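PDB 6DET: Tv2483 from Treponema vincentii, which binds L-arginine with high selectivity as a lipoprotein and probably hands it to an ABC transporter for uptake. Local coordinates for residues I40-F45 with I99-S104; P47-R52 with G60-I65; R143-E148 with C187-V192. One frame throughout, in Å; residues are numbered along the deposited sequence.

Contact 1: I40-F45 with I99-S104; sequences IGVSDF and IASGFS. With ARG (arginine), chain B.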
# COMPACT_ATOMS: atom_id res chain seq x y z
N ILE A 40 -8.66 2.23 11.39
CA ILE A 40 -7.96 2.03 10.12
C ILE A 40 -6.51 1.72 10.48
O ILE A 40 -5.81 2.59 11.00
CB ILE A 40 -8.04 3.28 9.22
CG1 ILE A 40 -9.50 3.70 8.95
CG2 ILE A 40 -7.29 3.05 7.90
CD1 ILE A 40 -9.86 5.00 9.64
N GLY A 41 -6.07 0.49 10.28
CA GLY A 41 -4.68 0.13 10.53
C GLY A 41 -3.79 0.63 9.42
O GLY A 41 -4.09 0.46 8.24
N VAL A 42 -2.67 1.25 9.80
CA VAL A 42 -1.74 1.81 8.82
C VAL A 42 -0.32 1.51 9.27
O VAL A 42 -0.02 1.47 10.47
CB VAL A 42 -1.92 3.34 8.64
CG1 VAL A 42 -3.24 3.66 7.95
CG2 VAL A 42 -1.86 4.04 9.99
N SER A 43 0.56 1.36 8.28
CA SER A 43 1.98 1.59 8.52
C SER A 43 2.21 3.09 8.42
O SER A 43 1.93 3.70 7.38
CB SER A 43 2.82 0.84 7.50
OG SER A 43 2.74 -0.59 7.62
N ASP A 44 2.74 3.70 9.47
CA ASP A 44 2.78 5.15 9.55
C ASP A 44 4.07 5.75 9.00
O ASP A 44 4.42 6.88 9.36
CB ASP A 44 2.57 5.59 11.00
CG ASP A 44 3.74 5.25 11.88
OD1 ASP A 44 4.63 4.48 11.44
OD2 ASP A 44 3.78 5.77 13.00
N PHE A 45 4.76 5.02 8.11
CA PHE A 45 5.98 5.48 7.46
C PHE A 45 5.88 5.39 5.94
O PHE A 45 6.91 5.51 5.27
CB PHE A 45 7.19 4.65 7.94
CG PHE A 45 6.97 3.15 7.86
CD1 PHE A 45 6.58 2.42 8.97
CD2 PHE A 45 7.12 2.48 6.65
CE1 PHE A 45 6.39 1.04 8.89
CE2 PHE A 45 6.91 1.10 6.56
CZ PHE A 45 6.54 0.38 7.67
N ILE A 99 -7.54 -2.20 6.67
CA ILE A 99 -6.11 -2.00 6.46
C ILE A 99 -5.93 -1.11 5.24
O ILE A 99 -6.54 -1.36 4.20
CB ILE A 99 -5.36 -3.32 6.22
CG1 ILE A 99 -5.66 -4.35 7.32
CG2 ILE A 99 -3.84 -3.05 6.17
CD1 ILE A 99 -5.33 -5.78 6.91
N ALA A 100 -5.16 -0.03 5.40
CA ALA A 100 -4.82 0.86 4.30
C ALA A 100 -3.28 0.88 4.20
O ALA A 100 -2.66 -0.17 4.39
CB ALA A 100 -5.45 2.24 4.53
N SER A 101 -2.67 2.02 3.88
CA SER A 101 -1.21 2.13 3.69
C SER A 101 -0.72 1.43 2.43
O SER A 101 0.38 0.87 2.40
CB SER A 101 -0.45 1.59 4.92
OG SER A 101 -0.72 2.45 5.96
N GLY A 102 -1.52 1.47 1.35
CA GLY A 102 -1.06 0.91 0.08
C GLY A 102 -1.17 -0.60 0.02
O GLY A 102 -0.23 -1.28 -0.40
N PHE A 103 -2.31 -1.14 0.45
CA PHE A 103 -2.54 -2.58 0.47
C PHE A 103 -2.82 -3.10 -0.94
O PHE A 103 -3.83 -2.73 -1.56
CB PHE A 103 -3.71 -2.86 1.43
CG PHE A 103 -3.95 -4.33 1.70
CD1 PHE A 103 -3.55 -4.90 2.91
CD2 PHE A 103 -4.64 -5.12 0.78
CE1 PHE A 103 -3.77 -6.24 3.14
CE2 PHE A 103 -4.86 -6.47 1.04
CZ PHE A 103 -4.43 -7.02 2.23
N SER A 104 -1.96 -4.00 -1.43
CA SER A 104 -2.09 -4.57 -2.78
C SER A 104 -3.07 -5.74 -2.86
O SER A 104 -3.08 -6.64 -2.02
CB SER A 104 -0.72 -5.04 -3.25
OG SER A 104 0.17 -3.94 -3.31
N ARG B . 1.72 -2.90 -1.19
CA ARG B . 2.34 -3.45 0.05
C ARG B . 1.46 -4.57 0.59
O ARG B . 0.27 -4.62 0.24
CB ARG B . 2.50 -2.36 1.11
CG ARG B . 3.50 -1.27 0.75
CD ARG B . 3.59 -0.15 1.78
NE ARG B . 4.10 -0.65 3.04
CZ ARG B . 3.38 -0.83 4.14
NH1 ARG B . 3.99 -1.35 5.21
NH2 ARG B . 2.09 -0.51 4.18
OXT ARG B . 1.94 -5.40 1.38
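Ser101 and Val42 meet because the Ser101 side chain, with OG set anti to its own carbonyl carbon (chi1 -67°), leans across to the neighbouring strand and brings that oxygen to 3.1 Å from Val42 CB. Ser43 has the same setting (chi1 -66°), and its OG is thereby presented to the guanidinium of the bound arginine, 2.8 Å from ligand NH1. Ser101 OG also lies 2.9 Å from Ser43 N and is hydrogen-bonded to Ser50 OG, so a buried hydroxyl is engaged where the two chains part. Upstream, the pairing is parallel: Gly41 is in register with Ile99, and Ala100 N donates a nearly straight bond to Gly41 O (3.1 Å). Ile40 CG2 packs on Ala100 CB at 3.9 Å. These are neighbouring parallel strands in the central sheet of one lobe of a family 3 solute-binding protein, and their C-terminal ends run into the ligand cleft. At Ser101 and Gly102, both with positive phi, the chain turns a corner, and its polar backbone faces the ligand. Ser101 O accepts from ligand NH2. Gly102 O accepts from ligand N at 2.7 Å. Ser104 holds the other end twice: its OG accepts from that same nitrogen, and its N donates to the ligand carboxylate O (2.9 Å). The Phe45 ring lies over Ser43 CB on one face and approaches ligand NH1 obliquely.

Contact 2: P47-R52 with G60-I65; sequences PILSFR and GYDIDI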
# COMPACT_ATOMS: atom_id res chain seq x y z
N PRO A 47 5.55 6.80 2.47
CA PRO A 47 5.46 8.15 1.87
C PRO A 47 4.20 8.35 1.04
O PRO A 47 3.67 7.41 0.44
CB PRO A 47 6.74 8.24 1.01
CG PRO A 47 7.72 7.26 1.66
CD PRO A 47 6.80 6.11 2.10
N ILE A 48 3.72 9.60 1.02
CA ILE A 48 2.50 10.03 0.32
C ILE A 48 1.20 9.44 0.89
O ILE A 48 0.23 10.18 1.08
CB ILE A 48 2.61 9.74 -1.19
CG1 ILE A 48 4.00 10.15 -1.71
CG2 ILE A 48 1.52 10.49 -1.92
CD1 ILE A 48 4.18 10.06 -3.25
N LEU A 49 1.14 8.13 1.14
CA LEU A 49 -0.12 7.49 1.53
C LEU A 49 -0.45 7.65 3.01
O LEU A 49 -1.61 7.88 3.37
CB LEU A 49 -0.07 6.01 1.18
CG LEU A 49 0.14 5.63 -0.31
CD1 LEU A 49 0.11 4.10 -0.44
CD2 LEU A 49 -0.92 6.28 -1.18
N SER A 50 0.54 7.48 3.90
CA SER A 50 0.30 7.50 5.34
C SER A 50 1.63 7.58 6.05
O SER A 50 2.26 6.54 6.29
CB SER A 50 -0.46 6.26 5.84
OG SER A 50 0.19 5.07 5.44
N PHE A 51 2.06 8.80 6.36
CA PHE A 51 3.38 9.07 6.93
C PHE A 51 3.24 10.17 7.98
O PHE A 51 2.17 10.77 8.14
CB PHE A 51 4.38 9.45 5.84
CG PHE A 51 4.08 10.76 5.18
CD1 PHE A 51 3.16 10.83 4.14
CD2 PHE A 51 4.69 11.93 5.61
CE1 PHE A 51 2.85 12.04 3.54
CE2 PHE A 51 4.40 13.14 5.01
CZ PHE A 51 3.47 13.20 3.96
N ARG A 52 4.33 10.43 8.72
CA ARG A 52 4.33 11.46 9.77
C ARG A 52 4.87 12.78 9.23
O ARG A 52 5.97 12.83 8.69
CB ARG A 52 5.20 11.02 10.96
CG ARG A 52 4.76 9.74 11.63
CD ARG A 52 3.79 10.01 12.76
NE ARG A 52 3.25 8.79 13.35
CZ ARG A 52 2.28 8.79 14.26
NH1 ARG A 52 1.76 9.94 14.67
NH2 ARG A 52 1.82 7.64 14.74
N GLY A 60 -1.64 11.95 4.67
CA GLY A 60 -1.39 11.31 3.41
C GLY A 60 -2.68 11.08 2.64
O GLY A 60 -3.77 11.41 3.11
N TYR A 61 -2.51 10.51 1.45
CA TYR A 61 -3.64 10.26 0.56
C TYR A 61 -4.67 9.36 1.22
O TYR A 61 -5.87 9.65 1.17
CB TYR A 61 -3.12 9.63 -0.72
CG TYR A 61 -4.14 9.44 -1.82
CD1 TYR A 61 -4.84 10.52 -2.36
CD2 TYR A 61 -4.35 8.17 -2.36
CE1 TYR A 61 -5.75 10.34 -3.41
CE2 TYR A 61 -5.25 7.99 -3.41
CZ TYR A 61 -5.94 9.08 -3.93
OH TYR A 61 -6.83 8.95 -4.97
N ASP A 62 -4.22 8.24 1.79
CA ASP A 62 -5.15 7.30 2.43
C ASP A 62 -5.81 7.94 3.63
O ASP A 62 -6.98 7.68 3.92
CB ASP A 62 -4.43 6.03 2.88
CG ASP A 62 -4.03 5.10 1.76
OD1 ASP A 62 -4.35 5.37 0.58
OD2 ASP A 62 -3.41 4.06 2.08
N ILE A 63 -5.07 8.80 4.33
CA ILE A 63 -5.61 9.45 5.51
C ILE A 63 -6.68 10.45 5.12
O ILE A 63 -7.73 10.56 5.77
CB ILE A 63 -4.45 10.14 6.28
CG1 ILE A 63 -3.27 9.18 6.47
CG2 ILE A 63 -4.94 10.68 7.59
CD1 ILE A 63 -3.57 7.91 7.22
N ASP A 64 -6.44 11.22 4.05
CA ASP A 64 -7.44 12.19 3.63
C ASP A 64 -8.72 11.47 3.20
O ASP A 64 -9.83 11.90 3.53
CB ASP A 64 -6.89 13.04 2.49
CG ASP A 64 -5.96 14.15 2.97
OD1 ASP A 64 -5.89 14.40 4.18
OD2 ASP A 64 -5.32 14.77 2.11
N ILE A 65 -8.57 10.34 2.49
CA ILE A 65 -9.74 9.57 2.05
C ILE A 65 -10.56 9.12 3.26
O ILE A 65 -11.78 9.33 3.33
CB ILE A 65 -9.31 8.38 1.18
CG1 ILE A 65 -8.74 8.84 -0.17
CG2 ILE A 65 -10.50 7.45 0.92
CD1 ILE A 65 -8.07 7.76 -1.00
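Tyr61 N and Asp62 N, in the first turn of helix 61-73, donate to Ile48 O and Leu49 O, carbonyls of the loop ahead of strand 51-52. The bond from Tyr61 N to Ile48 O is 2.8 Å long and lies in the plane of that carbonyl. Asp62 N reaches Leu49 O at 3.1 Å on one of its lone pairs, though the N-H is well bent. Just before them, Gly60 holds the N-cap position and lets the loop come close: Gly60 CA touches Leu49 O at 3.4 Å in a CA-H...O contact. Its phi of 145° and the closeness of the carbonyls of Ile48 and Leu49 suit a residue without a side chain.

The apolar contacts flank this pair of bonds. Leu49 CD2 rests against Tyr61 CB at 4.0 Å and near the ring carbon CD2, meeting the tyrosine at a slant. On another side, Ile63 CD1 touches Ser50 CB at 3.8 Å; chi1 of -49° sets the isoleucine's CG1 beside the backbone N, and the bend at chi2 (-59°) turns CD1 onto the serine. Phe51 CE1 approaches Gly60 CA more loosely.

The Asp62 carboxylate crosses Leu49 at a slant, OD2 near CB and OD1 near CD2. OD1 bonds to Tyr119 OH, and OD2 takes Gly102 N and, weakly, Ser101 N. Ser50 OG bonds to Ser43 O. Amides at a helix start lack carbonyl partners within the helix; here two of them are satisfied by the loop carbonyls, which pins the loop to the helix start.

Contact 3: R143-E148 with C187-V192; sequences RTIAVE and CDAIVV. With ARG (arginine), chain B.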
# COMPACT_ATOMS: atom_id res chain seq x y z
N ARG A 143 22.30 -12.01 -6.98
CA ARG A 143 22.39 -10.81 -6.16
C ARG A 143 21.54 -11.01 -4.92
O ARG A 143 20.76 -11.96 -4.82
CB ARG A 143 21.91 -9.57 -6.91
CG ARG A 143 22.58 -9.31 -8.24
CD ARG A 143 23.99 -8.77 -8.09
NE ARG A 143 24.50 -8.38 -9.39
CZ ARG A 143 25.76 -8.01 -9.63
NH1 ARG A 143 26.65 -7.98 -8.64
NH2 ARG A 143 26.12 -7.67 -10.86
N THR A 144 21.67 -10.08 -3.99
CA THR A 144 20.80 -10.00 -2.83
C THR A 144 19.86 -8.82 -3.00
O THR A 144 20.30 -7.70 -3.27
CB THR A 144 21.63 -9.84 -1.56
OG1 THR A 144 22.43 -11.01 -1.40
CG2 THR A 144 20.75 -9.65 -0.33
N ILE A 145 18.56 -9.07 -2.81
CA ILE A 145 17.55 -8.05 -3.02
C ILE A 145 16.70 -7.95 -1.77
O ILE A 145 16.24 -8.96 -1.24
CB ILE A 145 16.66 -8.37 -4.24
CG1 ILE A 145 17.55 -8.59 -5.47
CG2 ILE A 145 15.63 -7.23 -4.43
CD1 ILE A 145 16.78 -8.94 -6.72
N ALA A 146 16.51 -6.72 -1.29
CA ALA A 146 15.77 -6.49 -0.06
C ALA A 146 14.33 -6.14 -0.40
O ALA A 146 14.06 -5.44 -1.38
CB ALA A 146 16.39 -5.37 0.79
N VAL A 147 13.42 -6.65 0.42
CA VAL A 147 12.00 -6.37 0.26
C VAL A 147 11.44 -6.07 1.64
O VAL A 147 11.96 -6.54 2.66
CB VAL A 147 11.24 -7.55 -0.40
CG1 VAL A 147 11.90 -7.93 -1.71
CG2 VAL A 147 11.14 -8.76 0.55
N GLU A 148 10.39 -5.27 1.68
CA GLU A 148 9.65 -5.11 2.92
C GLU A 148 8.94 -6.42 3.28
O GLU A 148 8.31 -7.07 2.43
CB GLU A 148 8.68 -3.93 2.79
CG GLU A 148 8.03 -3.53 4.09
CD GLU A 148 7.07 -2.33 3.96
OE1 GLU A 148 6.62 -1.96 2.85
OE2 GLU A 148 6.72 -1.77 5.03
N CYS A 187 22.59 -5.20 0.42
CA CYS A 187 21.91 -5.77 -0.72
C CYS A 187 22.35 -5.00 -1.96
O CYS A 187 22.91 -3.90 -1.86
CB CYS A 187 20.40 -5.70 -0.56
SG CYS A 187 19.78 -4.02 -0.55
N ASP A 188 22.07 -5.58 -3.12
CA ASP A 188 22.39 -4.97 -4.41
C ASP A 188 21.21 -4.25 -5.04
O ASP A 188 21.41 -3.43 -5.94
CB ASP A 188 22.86 -6.05 -5.39
CG ASP A 188 24.01 -6.86 -4.84
OD1 ASP A 188 25.12 -6.32 -4.86
OD2 ASP A 188 23.79 -8.02 -4.44
N ALA A 189 20.00 -4.56 -4.60
CA ALA A 189 18.80 -3.94 -5.12
C ALA A 189 17.71 -4.08 -4.07
O ALA A 189 17.82 -4.89 -3.15
CB ALA A 189 18.35 -4.57 -6.42
N ILE A 190 16.63 -3.30 -4.26
CA ILE A 190 15.44 -3.36 -3.42
C ILE A 190 14.20 -3.33 -4.30
O ILE A 190 14.21 -2.81 -5.42
CB ILE A 190 15.38 -2.21 -2.40
CG1 ILE A 190 15.10 -0.87 -3.09
CG2 ILE A 190 16.66 -2.18 -1.56
CD1 ILE A 190 15.02 0.32 -2.16
N VAL A 191 13.12 -3.85 -3.75
CA VAL A 191 11.77 -3.75 -4.33
C VAL A 191 11.00 -2.68 -3.57
O VAL A 191 10.97 -2.69 -2.33
CB VAL A 191 11.02 -5.08 -4.28
CG1 VAL A 191 9.59 -4.91 -4.84
CG2 VAL A 191 11.73 -6.13 -5.04
N VAL A 192 10.38 -1.76 -4.30
CA VAL A 192 9.50 -0.76 -3.70
C VAL A 192 8.27 -0.65 -4.58
O VAL A 192 8.25 -1.14 -5.72
CB VAL A 192 10.19 0.61 -3.55
CG1 VAL A 192 11.39 0.52 -2.60
CG2 VAL A 192 10.69 1.14 -4.91
N ARG B . 1.72 -2.90 -1.19
CA ARG B . 2.34 -3.45 0.05
C ARG B . 1.46 -4.57 0.59
O ARG B . 0.27 -4.62 0.24
CB ARG B . 2.50 -2.36 1.11
CG ARG B . 3.50 -1.27 0.75
CD ARG B . 3.59 -0.15 1.78
NE ARG B . 4.10 -0.65 3.04
CZ ARG B . 3.38 -0.83 4.14
NH1 ARG B . 3.99 -1.35 5.21
NH2 ARG B . 2.09 -0.51 4.18
OXT ARG B . 1.94 -5.40 1.38
O HOH W 1 9.29 -3.80 -0.56
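Parallel strands 143-148 and 189-193 lie side by side in the sheet of the second lobe of this periplasmic-binding-protein fold; the chain between them runs through helix 153-158, strand 167-172 and helix 175-184. Ile145 pairs with Ala189 and Ala146 with Ile190. Ala146 N donates to Ala189 O (2.9 Å) and Val191 N to Ala146 O (3.0 Å), so Ala146 bonds to the residues on either side of Ile190, as in a parallel ladder. At the entry to the second strand, Asp188 N donates to Thr144 O (2.8 Å), which Ala189 N also reaches weakly, while Asp188 OD2 takes Thr144 N through its anti lone pair, at 174°. Ile145 CG2 and Val147 CG1 pack on Val191 CG2, the two valines side by side (3.8 Å); on the other face Ala146 CB meets Cys187 SG and Ile190 CG2. A water bridges Glu148 N and Val191 O. The Glu148 chain, CG anti to the backbone N (chi1 -170°) and extended beyond, sends its carboxylate to the ligand guanidinium, OE1 to NE and OE2 to NH1, each 2.8 Å. Helix 175-184 covers Ala146, Cys187 and Ile190, strand 167-172 flanks 143-148, and strand 120-129 lies on the other edge of 189-193.

How the contacts relate
From the N terminus, strand 37-42 runs into the pocket and leads to segment 47-52. Contact 2 closes first, bringing the start of helix 61-73 back on that segment after a short hairpin. The chain then returns to strand 98-104, where contact 1 closes a longer loop, so contact 2 is nested inside contact 1; the two meet directly through Ser50, Asp62 and Leu49. Contact 3 follows in series, in the other lobe, its centre about 21 Å from that of contact 1. The two lobes meet at the ligand: contacts 1 and 3 both hold the bound arginine, and Phe45 touches Glu148 beside it.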